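Local atomic coordinates of 3'-5' exonuclease crn-4 (Caenorhabditis elegans, PDB entry 5DK5), a protein that degrades RNA and DNA from the 3' end as a metal-dependent DEDDh-family exonuclease and takes part in DNA breakdown during apoptosis. Residues R72-K76 with N77-F81; T82-Q86 with R87-T91; Q147-L151 with Y152-T156; Q285-H289 with D290-N294; D297-H300 with F301-I304. One frame throughout, in Å; residues are numbered along the deposited sequence.

Interaction 1 of 5, residues R72-K76 with N77-F81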
# COMPACT_ATOMS: atom_id res chain seq x y z
N ARG B 72 -2.91 4.51 -0.31
CA ARG B 72 -2.59 5.92 -0.51
C ARG B 72 -1.09 6.19 -0.52
O ARG B 72 -0.66 7.27 -0.93
CB ARG B 72 -3.28 6.75 0.57
CG ARG B 72 -4.78 6.55 0.58
CD ARG B 72 -5.47 7.30 1.70
NE ARG B 72 -6.77 6.70 1.99
CZ ARG B 72 -7.65 7.18 2.86
NH1 ARG B 72 -7.39 8.29 3.54
NH2 ARG B 72 -8.80 6.54 3.04
N THR B 73 -0.31 5.22 -0.07
CA THR B 73 1.15 5.31 -0.14
C THR B 73 1.67 4.40 -1.23
O THR B 73 1.52 3.18 -1.16
CB THR B 73 1.82 4.91 1.20
OG1 THR B 73 1.16 5.56 2.29
CG2 THR B 73 3.29 5.29 1.19
N LEU B 74 2.29 4.99 -2.26
CA LEU B 74 2.89 4.20 -3.32
C LEU B 74 4.04 3.36 -2.78
O LEU B 74 4.89 3.86 -2.04
CB LEU B 74 3.41 5.11 -4.45
CG LEU B 74 2.40 6.02 -5.15
CD1 LEU B 74 3.07 6.72 -6.32
CD2 LEU B 74 1.18 5.24 -5.62
N THR B 75 4.06 2.08 -3.14
CA THR B 75 5.17 1.22 -2.79
C THR B 75 6.41 1.70 -3.53
O THR B 75 6.30 2.41 -4.53
CB THR B 75 4.90 -0.26 -3.13
OG1 THR B 75 4.83 -0.41 -4.56
CG2 THR B 75 3.60 -0.73 -2.50
N LYS B 76 7.58 1.31 -3.05
CA LYS B 76 8.83 1.75 -3.66
C LYS B 76 8.94 1.25 -5.09
O LYS B 76 9.39 1.97 -5.98
CB LYS B 76 10.02 1.28 -2.83
CG LYS B 76 11.38 1.72 -3.36
CD LYS B 76 11.53 3.23 -3.35
CE LYS B 76 12.86 3.66 -3.97
NZ LYS B 76 14.03 3.05 -3.27
N ASN B 77 8.54 -0.00 -5.32
CA ASN B 77 8.63 -0.59 -6.65
C ASN B 77 7.62 0.04 -7.62
O ASN B 77 7.86 0.08 -8.82
CB ASN B 77 8.43 -2.11 -6.58
CG ASN B 77 7.09 -2.51 -6.02
OD1 ASN B 77 6.12 -2.71 -6.76
ND2 ASN B 77 7.01 -2.65 -4.70
N CYS B 78 6.51 0.53 -7.08
CA CYS B 78 5.54 1.25 -7.90
C CYS B 78 6.12 2.57 -8.37
O CYS B 78 6.01 2.93 -9.55
CB CYS B 78 4.25 1.50 -7.11
SG CYS B 78 3.06 2.57 -7.97
N VAL B 79 6.75 3.30 -7.45
CA VAL B 79 7.40 4.56 -7.79
C VAL B 79 8.51 4.36 -8.82
O VAL B 79 8.63 5.14 -9.77
CB VAL B 79 8.00 5.24 -6.54
CG1 VAL B 79 8.85 6.45 -6.91
CG2 VAL B 79 6.89 5.65 -5.58
N ASP B 80 9.32 3.33 -8.63
CA ASP B 80 10.43 3.04 -9.53
C ASP B 80 9.92 2.68 -10.93
O ASP B 80 10.58 2.98 -11.93
CB ASP B 80 11.28 1.89 -8.99
CG ASP B 80 12.06 2.28 -7.74
OD1 ASP B 80 12.22 3.49 -7.48
OD2 ASP B 80 12.51 1.37 -7.01
N PHE B 81 8.76 2.05 -11.00
CA PHE B 81 8.21 1.59 -12.27
C PHE B 81 7.46 2.69 -13.01
O PHE B 81 7.60 2.83 -14.23
CB PHE B 81 7.28 0.40 -12.04
CG PHE B 81 6.63 -0.11 -13.29
CD1 PHE B 81 7.35 -0.82 -14.23
CD2 PHE B 81 5.28 0.13 -13.53
CE1 PHE B 81 6.75 -1.28 -15.39
CE2 PHE B 81 4.68 -0.33 -14.68
CZ PHE B 81 5.42 -1.03 -15.61
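Thr-75 and Cys-78 make the N-cap bond of helix 76-82: Thr-75 OG1 accepts from Cys-78 N at 3.2 Å, with an N-H...O angle of 144°. The hydroxyl can reach forward to it because OG1 stands between its own backbone N and carbonyl carbon (chi1 67°), and a second bond, to Ser-30 O, fixes its rotation. The first helical bond follows, from Val-79 N to Thr-75 O at 3.1 Å, and Asp-80 N closes on Lys-76 O at 3.0 Å. At the dimer interface, Lys-76 N is hydrogen-bonded to Asp-31 OD2 of the second subunit.

Lys-76 illustrates how an aliphatic stem can do the touching while the charge stays apart. Its CB sets the direction of the stem beside the next peptide N, and CG then passes Asp-80 OD2 at 3.8 Å. The chain bends at chi2, so CD skirts Asp-80 OD1 and CE comes closest to the carboxylate, 3.6 Å from Asp-80 OD1. A further bend at chi4 leaves NZ 4.4 Å from Asp-80 OD2, opposite charges near each other but beyond a salt bridge.

Apolar contacts accompany these bonds: Leu-74 lays CB against Val-79 CG2 at 3.7 Å, the two side chains crossing at about a right angle. Joining the residue before the N-cap to the fourth of the helix, this is a hydrophobic staple. Leu-74 CD2 also meets Cys-78 SG.

Leu-74 and Cys-78 both pack on Ile-42 of strand 41-50, and Leu-74 reaches Ile-89 of helix 86-90 as well.

Interaction 2 of 5, residues T82-Q86 with R87-T91; sequences TGIPQ and RSIDT
Gln-86 turns its amide back over the helix it starts and gives NE2 to Asp-90 OD1, 2.9 Å away with an N-H...O angle of 155°. Its CG lies anti to the backbone N (chi1 -175°), and a bend at chi2 folds the amide toward the next turn. Asp-90 OD1 lies in the plane of the Gln-86 amide, yet is itself met from above its carboxylate plane, the two groups being turned 50° apart. Asp-90 OD2 has its own mate in His-300 of the second subunit.

Ile-89 holds CG1 between its backbone N and carbonyl carbon, and CD1 thereby comes against Gln-86 NE2 at 3.3 Å. Its other branch, CG2, meets Ile-84 CG2 at 3.8 Å, the side chains crossing at about a right angle. Pro-85 CG touches Ser-88 OG and also lies over one face of the Arg-87 guanidinium.

The Gln-86 amide further bonds Leu-74 N through OE1 and Arg-72 O through NE2; an alanine here would probably leave Asp-90 OD1 without its donor and those two backbone atoms without their partners.

Backbone bonds from Ser-88 N to Pro-85 O and from Asp-90 N to Gln-86 O wind the first turn. The Ile-84 to Ile-89 pair has the spacing of a hydrophobic staple, here at the entrance of a short helix in the exonuclease domain, with Ile-84 about 4 Å, between nearest side-chain atoms, from the magnesium ligand Glu-27.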
# COMPACT_ATOMS: atom_id res chain seq x y z
N THR B 82 6.66 3.46 -12.29
CA THR B 82 5.83 4.49 -12.90
C THR B 82 6.54 5.84 -13.01
O THR B 82 6.18 6.67 -13.85
CB THR B 82 4.53 4.70 -12.09
OG1 THR B 82 4.86 5.21 -10.80
CG2 THR B 82 3.76 3.39 -11.95
N GLY B 83 7.55 6.04 -12.17
CA GLY B 83 8.26 7.31 -12.12
C GLY B 83 7.47 8.39 -11.41
O GLY B 83 7.85 9.56 -11.43
N ILE B 84 6.38 8.01 -10.76
CA ILE B 84 5.51 8.96 -10.08
C ILE B 84 5.96 9.14 -8.63
O ILE B 84 6.05 8.17 -7.89
CB ILE B 84 4.04 8.51 -10.12
CG1 ILE B 84 3.58 8.34 -11.56
CG2 ILE B 84 3.15 9.52 -9.40
CD1 ILE B 84 2.20 7.73 -11.71
N PRO B 85 6.25 10.39 -8.22
CA PRO B 85 6.60 10.63 -6.81
C PRO B 85 5.36 10.73 -5.92
O PRO B 85 4.28 11.08 -6.40
CB PRO B 85 7.35 11.96 -6.86
CG PRO B 85 6.75 12.68 -8.00
CD PRO B 85 6.38 11.62 -9.02
N GLN B 86 5.53 10.42 -4.64
CA GLN B 86 4.42 10.43 -3.69
C GLN B 86 3.74 11.80 -3.62
O GLN B 86 2.52 11.89 -3.52
CB GLN B 86 4.91 10.03 -2.30
CG GLN B 86 3.81 9.89 -1.27
CD GLN B 86 2.82 8.79 -1.61
OE1 GLN B 86 3.22 7.69 -2.00
NE2 GLN B 86 1.54 9.09 -1.49
N ARG B 87 4.55 12.85 -3.68
CA ARG B 87 4.03 14.21 -3.55
C ARG B 87 3.02 14.54 -4.65
O ARG B 87 2.09 15.32 -4.44
CB ARG B 87 5.17 15.22 -3.57
CG ARG B 87 6.01 15.20 -4.84
CD ARG B 87 7.21 16.13 -4.73
NE ARG B 87 8.01 16.14 -5.95
CZ ARG B 87 7.78 16.91 -7.01
NH1 ARG B 87 6.76 17.76 -7.02
NH2 ARG B 87 8.57 16.84 -8.07
N SER B 88 3.19 13.92 -5.81
CA SER B 88 2.35 14.23 -6.96
C SER B 88 0.92 13.69 -6.80
O SER B 88 -0.03 14.31 -7.29
CB SER B 88 2.97 13.68 -8.25
OG SER B 88 4.06 14.47 -8.67
N ILE B 89 0.77 12.56 -6.12
CA ILE B 89 -0.56 11.98 -5.93
C ILE B 89 -1.21 12.51 -4.65
O ILE B 89 -2.44 12.51 -4.53
CB ILE B 89 -0.53 10.44 -5.89
CG1 ILE B 89 0.27 9.91 -4.70
CG2 ILE B 89 0.05 9.89 -7.19
CD1 ILE B 89 -0.06 8.47 -4.36
N ASP B 90 -0.40 12.96 -3.70
CA ASP B 90 -0.92 13.55 -2.47
C ASP B 90 -1.67 14.85 -2.75
O ASP B 90 -2.56 15.23 -2.01
CB ASP B 90 0.20 13.81 -1.46
CG ASP B 90 0.67 12.54 -0.75
OD1 ASP B 90 0.06 11.47 -0.94
OD2 ASP B 90 1.65 12.63 0.03
N THR B 91 -1.28 15.53 -3.83
CA THR B 91 -1.90 16.80 -4.21
C THR B 91 -2.87 16.64 -5.38
O THR B 91 -3.36 17.64 -5.92
CB THR B 91 -0.83 17.84 -4.60
OG1 THR B 91 -0.01 17.31 -5.65
CG2 THR B 91 0.04 18.18 -3.40

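Interaction 3 of 5, residues Q147-L151 with Y152-T156; sequences QYINL and YKIFT. With IPA (isopropyl alcohol), chain L.
Asn-150 OD1 takes up two amides at the start of helix 151-161: Lys-153 N at 3.3 Å, arriving from well above the side-chain carbonyl plane, and Tyr-152 N at 3.2 Å in a weaker, more bent bond. The side chain reaches forward because CG is anti to the backbone N (chi1 -171°). Its ND2 donates to O2 of an isopropyl alcohol molecule, probably from the crystallisation liquor, at 3.3 Å with an angle of 158°, and also to Glu-216 OE2, so both ends of the amide are engaged and its flip is settled. C1 of the alcohol touches Tyr-152 CD2 at 3.6 Å.

Beside this polar cap lies an apolar contact, Ile-149 CG2 on Ile-154 CD1 at 3.5 Å. An asparagine N-cap together with a hydrophobic staple is a well-known way to start a helix, and here it marks the passage from strand 147-150 of the central sheet directly into a helix of the RNase H-like exonuclease fold. Phe-155 N closes on Leu-151 O at 2.9 Å. One turn on, Thr-156 N and Thr-156 OG1 grip Tyr-152 O from opposite faces of its plane.

Lys-153 crosses Asn-150 at about a right angle, touching it through CB, and its extended chain leads away, NZ bonding Asn-215 O and Thr-256 OG1. Leu-151 packs on Ile-198, Leu-202 and Met-205 of helix 191-207, while the Phe-155 ring meets Tyr-179 edge-to-face.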
# COMPACT_ATOMS: atom_id res chain seq x y z
N GLN B 147 -14.86 -0.25 -26.87
CA GLN B 147 -14.26 -0.54 -28.17
C GLN B 147 -12.97 0.25 -28.28
O GLN B 147 -12.91 1.42 -27.88
CB GLN B 147 -15.21 -0.19 -29.32
CG GLN B 147 -15.59 1.28 -29.42
CD GLN B 147 -16.25 1.63 -30.74
OE1 GLN B 147 -15.98 2.68 -31.33
NE2 GLN B 147 -17.13 0.75 -31.22
N TYR B 148 -11.92 -0.38 -28.79
CA TYR B 148 -10.62 0.28 -28.86
C TYR B 148 -9.66 -0.46 -29.78
O TYR B 148 -9.99 -1.50 -30.34
CB TYR B 148 -10.01 0.38 -27.46
CG TYR B 148 -9.79 -0.95 -26.79
CD1 TYR B 148 -10.78 -1.53 -26.01
CD2 TYR B 148 -8.58 -1.63 -26.93
CE1 TYR B 148 -10.57 -2.75 -25.39
CE2 TYR B 148 -8.37 -2.84 -26.32
CZ TYR B 148 -9.37 -3.40 -25.55
OH TYR B 148 -9.16 -4.62 -24.94
N ILE B 149 -8.47 0.12 -29.94
CA ILE B 149 -7.45 -0.43 -30.82
C ILE B 149 -6.28 -0.97 -30.02
O ILE B 149 -5.52 -0.21 -29.42
CB ILE B 149 -6.95 0.64 -31.81
CG1 ILE B 149 -8.13 1.22 -32.59
CG2 ILE B 149 -5.89 0.04 -32.74
CD1 ILE B 149 -7.76 2.24 -33.65
N ASN B 150 -6.14 -2.29 -30.01
CA ASN B 150 -4.97 -2.94 -29.43
C ASN B 150 -3.84 -2.91 -30.46
O ASN B 150 -3.83 -3.70 -31.40
CB ASN B 150 -5.30 -4.38 -29.02
CG ASN B 150 -4.19 -5.03 -28.22
OD1 ASN B 150 -3.01 -4.72 -28.39
ND2 ASN B 150 -4.56 -5.94 -27.33
N LEU B 151 -2.91 -1.99 -30.27
CA LEU B 151 -1.88 -1.74 -31.28
C LEU B 151 -0.92 -2.92 -31.40
O LEU B 151 -0.38 -3.17 -32.48
CB LEU B 151 -1.09 -0.47 -30.94
CG LEU B 151 -0.23 0.08 -32.07
CD1 LEU B 151 -1.09 0.58 -33.22
CD2 LEU B 151 0.67 1.20 -31.57
N TYR B 152 -0.70 -3.64 -30.31
CA TYR B 152 0.22 -4.77 -30.31
C TYR B 152 -0.37 -5.93 -31.11
O TYR B 152 0.37 -6.72 -31.71
CB TYR B 152 0.52 -5.23 -28.88
CG TYR B 152 1.57 -6.32 -28.82
CD1 TYR B 152 2.92 -6.01 -28.94
CD2 TYR B 152 1.21 -7.65 -28.65
CE1 TYR B 152 3.88 -7.00 -28.88
CE2 TYR B 152 2.17 -8.64 -28.60
CZ TYR B 152 3.50 -8.31 -28.71
OH TYR B 152 4.46 -9.30 -28.66
N LYS B 153 -1.69 -6.02 -31.11
CA LYS B 153 -2.38 -7.05 -31.87
C LYS B 153 -2.21 -6.81 -33.37
O LYS B 153 -2.05 -7.75 -34.15
CB LYS B 153 -3.86 -7.09 -31.50
CG LYS B 153 -4.65 -8.16 -32.22
CD LYS B 153 -6.10 -8.12 -31.80
CE LYS B 153 -6.94 -9.12 -32.56
NZ LYS B 153 -8.37 -9.00 -32.20
N ILE B 154 -2.24 -5.54 -33.76
CA ILE B 154 -2.01 -5.17 -35.16
C ILE B 154 -0.55 -5.41 -35.50
O ILE B 154 -0.23 -5.87 -36.60
CB ILE B 154 -2.37 -3.69 -35.42
CG1 ILE B 154 -3.82 -3.42 -34.99
CG2 ILE B 154 -2.16 -3.34 -36.89
CD1 ILE B 154 -4.24 -1.98 -35.11
N PHE B 155 0.32 -5.11 -34.55
CA PHE B 155 1.75 -5.32 -34.72
C PHE B 155 2.06 -6.80 -34.96
O PHE B 155 2.97 -7.13 -35.71
CB PHE B 155 2.50 -4.82 -33.48
CG PHE B 155 3.95 -5.21 -33.45
CD1 PHE B 155 4.85 -4.63 -34.32
CD2 PHE B 155 4.41 -6.13 -32.52
CE1 PHE B 155 6.19 -4.98 -34.29
CE2 PHE B 155 5.74 -6.48 -32.48
CZ PHE B 155 6.63 -5.90 -33.36
N THR B 156 1.28 -7.67 -34.33
CA THR B 156 1.42 -9.11 -34.54
C THR B 156 1.11 -9.47 -35.99
O THR B 156 1.85 -10.22 -36.62
CB THR B 156 0.49 -9.91 -33.61
OG1 THR B 156 0.92 -9.75 -32.25
CG2 THR B 156 0.49 -11.40 -33.96
C1 IPA L . -1.56 -8.66 -26.65
C2 IPA L . -1.67 -7.81 -25.41
C3 IPA L . -0.89 -8.44 -24.28
O2 IPA L . -3.03 -7.73 -25.04

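Interaction 4 of 5, residues Q285-H289 with D290-N294; sequences QQTPH and DLYKN
Tyr-292 N donates to His-289 O at 2.9 Å with an N-H...O angle of 155°, and Leu-291 N donates to Pro-288 O at 3.1 Å. In each case the donor sits well above the plane of the carbonyl it uses, in keeping with two consecutive i to i+3 bonds.

Pro-288 O does further service: it lies over one face of the Tyr-292 ring, offset toward the rim, with Tyr-292 CD2 3.5 Å away. The first torsion, CG anti to the carbonyl carbon (chi1 -65°), directs the ring back over the turn, and chi2 (-21°) turns its face to the oxygen. The far end of the tyrosine crosses the proline obliquely, Pro-288 CG standing 3.9 Å from Tyr-292 CZ, while Thr-287 CG2 comes to the ring edge near its plane. At the edge of the proline ring, CB packs on Leu-291 CD1 at 3.8 Å. The threonine methyl is shared, for Thr-287 CG2 also lies above one face of the His-289 imidazole.

Beyond the turn, Tyr-292 stacks on the ring of Tyr-308 and touches Val-249 of helix 239-249, while Pro-288 and Leu-291 both rest on Arg-248 of that helix. With an alanine in place of Tyr-292, the Pro-288 ring would probably lose its cover on that face and Tyr-308 its stacking partner.

A weak bond of 2.9 Å from His-289 N to Thr-287 O closes an inverse gamma turn centred on Pro-288, which leads into a short 3-10 segment; the pair forms a compact bend in the long connection between strand 253-256 and helix 300-305.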
# COMPACT_ATOMS: atom_id res chain seq x y z
N GLN B 285 -22.87 -10.87 -15.60
CA GLN B 285 -23.75 -11.89 -16.19
C GLN B 285 -23.24 -13.31 -15.97
O GLN B 285 -23.98 -14.28 -16.16
CB GLN B 285 -23.91 -11.62 -17.69
CG GLN B 285 -24.57 -10.29 -18.01
CD GLN B 285 -25.97 -10.18 -17.45
OE1 GLN B 285 -26.81 -11.06 -17.66
NE2 GLN B 285 -26.23 -9.11 -16.71
N GLN B 286 -21.98 -13.44 -15.59
CA GLN B 286 -21.36 -14.73 -15.35
C GLN B 286 -20.52 -14.72 -14.07
O GLN B 286 -19.32 -15.02 -14.10
CB GLN B 286 -20.49 -15.13 -16.55
CG GLN B 286 -21.27 -15.23 -17.85
CD GLN B 286 -20.38 -15.55 -19.04
OE1 GLN B 286 -19.61 -14.71 -19.49
NE2 GLN B 286 -20.49 -16.77 -19.54
N THR B 287 -21.15 -14.37 -12.96
CA THR B 287 -20.45 -14.27 -11.68
C THR B 287 -19.75 -15.58 -11.33
O THR B 287 -20.40 -16.62 -11.24
CB THR B 287 -21.42 -13.89 -10.54
OG1 THR B 287 -22.14 -12.71 -10.88
CG2 THR B 287 -20.65 -13.66 -9.24
N PRO B 288 -18.42 -15.55 -11.13
CA PRO B 288 -17.70 -16.78 -10.81
C PRO B 288 -17.84 -17.17 -9.33
O PRO B 288 -16.93 -16.95 -8.54
CB PRO B 288 -16.25 -16.43 -11.15
CG PRO B 288 -16.16 -14.97 -10.84
CD PRO B 288 -17.51 -14.39 -11.21
N HIS B 289 -18.99 -17.75 -8.99
CA HIS B 289 -19.26 -18.14 -7.61
C HIS B 289 -18.27 -19.18 -7.11
O HIS B 289 -17.93 -19.22 -5.93
CB HIS B 289 -20.69 -18.68 -7.49
CG HIS B 289 -21.75 -17.69 -7.85
ND1 HIS B 289 -21.99 -16.55 -7.10
CD2 HIS B 289 -22.63 -17.65 -8.88
CE1 HIS B 289 -22.97 -15.86 -7.65
NE2 HIS B 289 -23.37 -16.51 -8.73
N ASP B 290 -17.80 -20.03 -8.03
CA ASP B 290 -16.85 -21.09 -7.70
C ASP B 290 -15.56 -20.54 -7.10
O ASP B 290 -14.87 -21.23 -6.35
CB ASP B 290 -16.54 -21.92 -8.94
CG ASP B 290 -16.09 -21.07 -10.11
OD1 ASP B 290 -16.96 -20.48 -10.78
OD2 ASP B 290 -14.87 -20.98 -10.37
N LEU B 291 -15.22 -19.30 -7.44
CA LEU B 291 -14.01 -18.66 -6.95
C LEU B 291 -14.23 -17.94 -5.62
O LEU B 291 -13.28 -17.52 -4.97
CB LEU B 291 -13.47 -17.67 -7.99
CG LEU B 291 -13.04 -18.24 -9.34
CD1 LEU B 291 -12.66 -17.11 -10.28
CD2 LEU B 291 -11.88 -19.21 -9.18
N TYR B 292 -15.50 -17.81 -5.22
CA TYR B 292 -15.88 -16.97 -4.09
C TYR B 292 -16.42 -17.76 -2.89
O TYR B 292 -17.09 -17.20 -2.02
CB TYR B 292 -16.94 -15.96 -4.54
CG TYR B 292 -16.47 -14.94 -5.56
CD1 TYR B 292 -15.12 -14.65 -5.72
CD2 TYR B 292 -17.38 -14.27 -6.37
CE1 TYR B 292 -14.69 -13.72 -6.65
CE2 TYR B 292 -16.96 -13.34 -7.30
CZ TYR B 292 -15.62 -13.07 -7.43
OH TYR B 292 -15.20 -12.14 -8.36
N LYS B 293 -16.14 -19.06 -2.84
CA LYS B 293 -16.72 -19.93 -1.82
C LYS B 293 -15.71 -20.43 -0.78
O LYS B 293 -16.10 -21.00 0.24
CB LYS B 293 -17.41 -21.13 -2.48
CG LYS B 293 -16.49 -22.00 -3.32
CD LYS B 293 -17.28 -23.13 -3.96
CE LYS B 293 -16.39 -24.01 -4.83
NZ LYS B 293 -17.17 -25.09 -5.49
N ASN B 294 -14.42 -20.21 -1.03
CA ASN B 294 -13.38 -20.59 -0.08
C ASN B 294 -12.86 -19.37 0.67
O ASN B 294 -12.11 -18.56 0.12
CB ASN B 294 -12.22 -21.29 -0.80
CG ASN B 294 -11.12 -21.72 0.16
OD1 ASN B 294 -11.34 -21.83 1.36
ND2 ASN B 294 -9.94 -21.98 -0.39

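Interaction 5 of 5, residues D297-H300 with F301-I304; sequences DPIH and FAKI
Ile-299 and Phe-301 are brought side by side by their first torsions. The isoleucine sets CG2 anti to its backbone N, and the phenylalanine holds CG between its backbone N and carbonyl carbon (chi1 82°), which swings the ring back along the chain. The result is a close contact of 3.3 Å between Ile-299 CG2 and Phe-301 CE2, both side chains pointing the same way and the methyl approaching the ring obliquely. The same methyl meets Ala-302 CB at 3.7 Å.

His-300 takes the other direction, CG anti to the backbone N (chi1 169°), and runs alongside Ile-304, with His-300 CE1 3.9 Å from Ile-304 CD1. Both imidazole nitrogens find partners on the second subunit: NE2 bonds Thr-73 OG1 and ND1 bonds Asp-90 OD2. A carboxylate so near would probably favour the charged form of the histidine.

The helix itself starts with Lys-303 N on Ile-299 O at 2.9 Å and Ile-304 N on His-300 O at 2.9 Å, each nearly along the C=O axis. Ile-299 occupies the N-cap position but has no polar atom in its side chain. Asp-36 supplies the acceptors instead, OD2 for His-300 N and OD1 for Phe-301 N.

Phe-301 meets Phe-246 of helix 239-249 edge-to-face. The arrangement is that of a short C-terminal helix capped from a distant part of the chain, one flank buried against its own subunit and His-300 reaching into the interface, in keeping with dimerisation through the C-terminus.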
# COMPACT_ATOMS: atom_id res chain seq x y z
N ASP B 297 -9.00 -18.79 1.43
CA ASP B 297 -8.17 -18.21 0.38
C ASP B 297 -8.98 -17.22 -0.45
O ASP B 297 -9.29 -17.47 -1.62
CB ASP B 297 -7.60 -19.32 -0.52
CG ASP B 297 -6.56 -18.80 -1.50
OD1 ASP B 297 -5.87 -17.81 -1.18
OD2 ASP B 297 -6.43 -19.39 -2.59
N PRO B 298 -9.35 -16.08 0.15
CA PRO B 298 -10.20 -15.10 -0.53
C PRO B 298 -9.45 -14.29 -1.59
O PRO B 298 -8.25 -14.06 -1.45
CB PRO B 298 -10.66 -14.17 0.60
CG PRO B 298 -10.18 -14.80 1.88
CD PRO B 298 -9.01 -15.64 1.52
N ILE B 299 -10.16 -13.87 -2.63
CA ILE B 299 -9.60 -12.98 -3.64
C ILE B 299 -9.72 -11.54 -3.14
O ILE B 299 -10.80 -10.95 -3.18
CB ILE B 299 -10.33 -13.11 -5.00
CG1 ILE B 299 -10.47 -14.58 -5.40
CG2 ILE B 299 -9.60 -12.32 -6.07
CD1 ILE B 299 -9.16 -15.29 -5.65
N HIS B 300 -8.61 -10.99 -2.67
CA HIS B 300 -8.62 -9.68 -2.02
C HIS B 300 -9.16 -8.57 -2.93
O HIS B 300 -10.02 -7.80 -2.51
CB HIS B 300 -7.21 -9.31 -1.55
CG HIS B 300 -7.08 -7.89 -1.11
ND1 HIS B 300 -7.76 -7.37 -0.03
CD2 HIS B 300 -6.34 -6.86 -1.61
CE1 HIS B 300 -7.45 -6.09 0.12
NE2 HIS B 300 -6.58 -5.76 -0.83
N PHE B 301 -8.67 -8.50 -4.16
CA PHE B 301 -9.04 -7.40 -5.05
C PHE B 301 -10.51 -7.49 -5.46
O PHE B 301 -11.13 -6.47 -5.76
CB PHE B 301 -8.14 -7.39 -6.30
CG PHE B 301 -8.55 -8.35 -7.37
CD1 PHE B 301 -9.52 -8.01 -8.31
CD2 PHE B 301 -7.96 -9.60 -7.47
CE1 PHE B 301 -9.90 -8.89 -9.30
CE2 PHE B 301 -8.33 -10.48 -8.47
CZ PHE B 301 -9.30 -10.13 -9.39
N ALA B 302 -11.05 -8.70 -5.47
CA ALA B 302 -12.47 -8.88 -5.76
C ALA B 302 -13.30 -8.47 -4.55
O ALA B 302 -14.32 -7.80 -4.68
CB ALA B 302 -12.75 -10.33 -6.13
N LYS B 303 -12.83 -8.86 -3.37
CA LYS B 303 -13.54 -8.60 -2.12
C LYS B 303 -13.64 -7.11 -1.83
O LYS B 303 -14.70 -6.61 -1.46
CB LYS B 303 -12.84 -9.31 -0.96
CG LYS B 303 -13.72 -9.54 0.26
CD LYS B 303 -14.73 -10.65 -0.01
CE LYS B 303 -15.47 -11.05 1.25
NZ LYS B 303 -16.39 -12.19 1.01
N ILE B 304 -12.53 -6.40 -2.00
CA ILE B 304 -12.48 -4.98 -1.64
C ILE B 304 -13.20 -4.10 -2.66
O ILE B 304 -13.66 -3.01 -2.33
CB ILE B 304 -11.01 -4.50 -1.49
CG1 ILE B 304 -10.96 -3.22 -0.66
CG2 ILE B 304 -10.34 -4.32 -2.85
CD1 ILE B 304 -9.56 -2.82 -0.24

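Interactions 1, 2 and 3 repeat one theme, the i to i+5 apolar contact at a helix start, whereas interaction 5 borrows its cap from afar. Interactions 1 and 2 are 9 Å apart between centres and touch; interaction 3 lies about 29 Å from interaction 1 between centres. All three flank the active site: Ile-84, Tyr-152 and Cys-78 have side chains about 10, 11 and 12 Å from the bound magnesium, and that of Ile-84 is about 7 Å from the bound MES. Interactions 4 and 5, centres about 11 Å apart, meet where Tyr-292 OH touches Ala-302 CB at 3.8 Å. Across the dimer, His-300 joins interaction 5 to interactions 1 and 2.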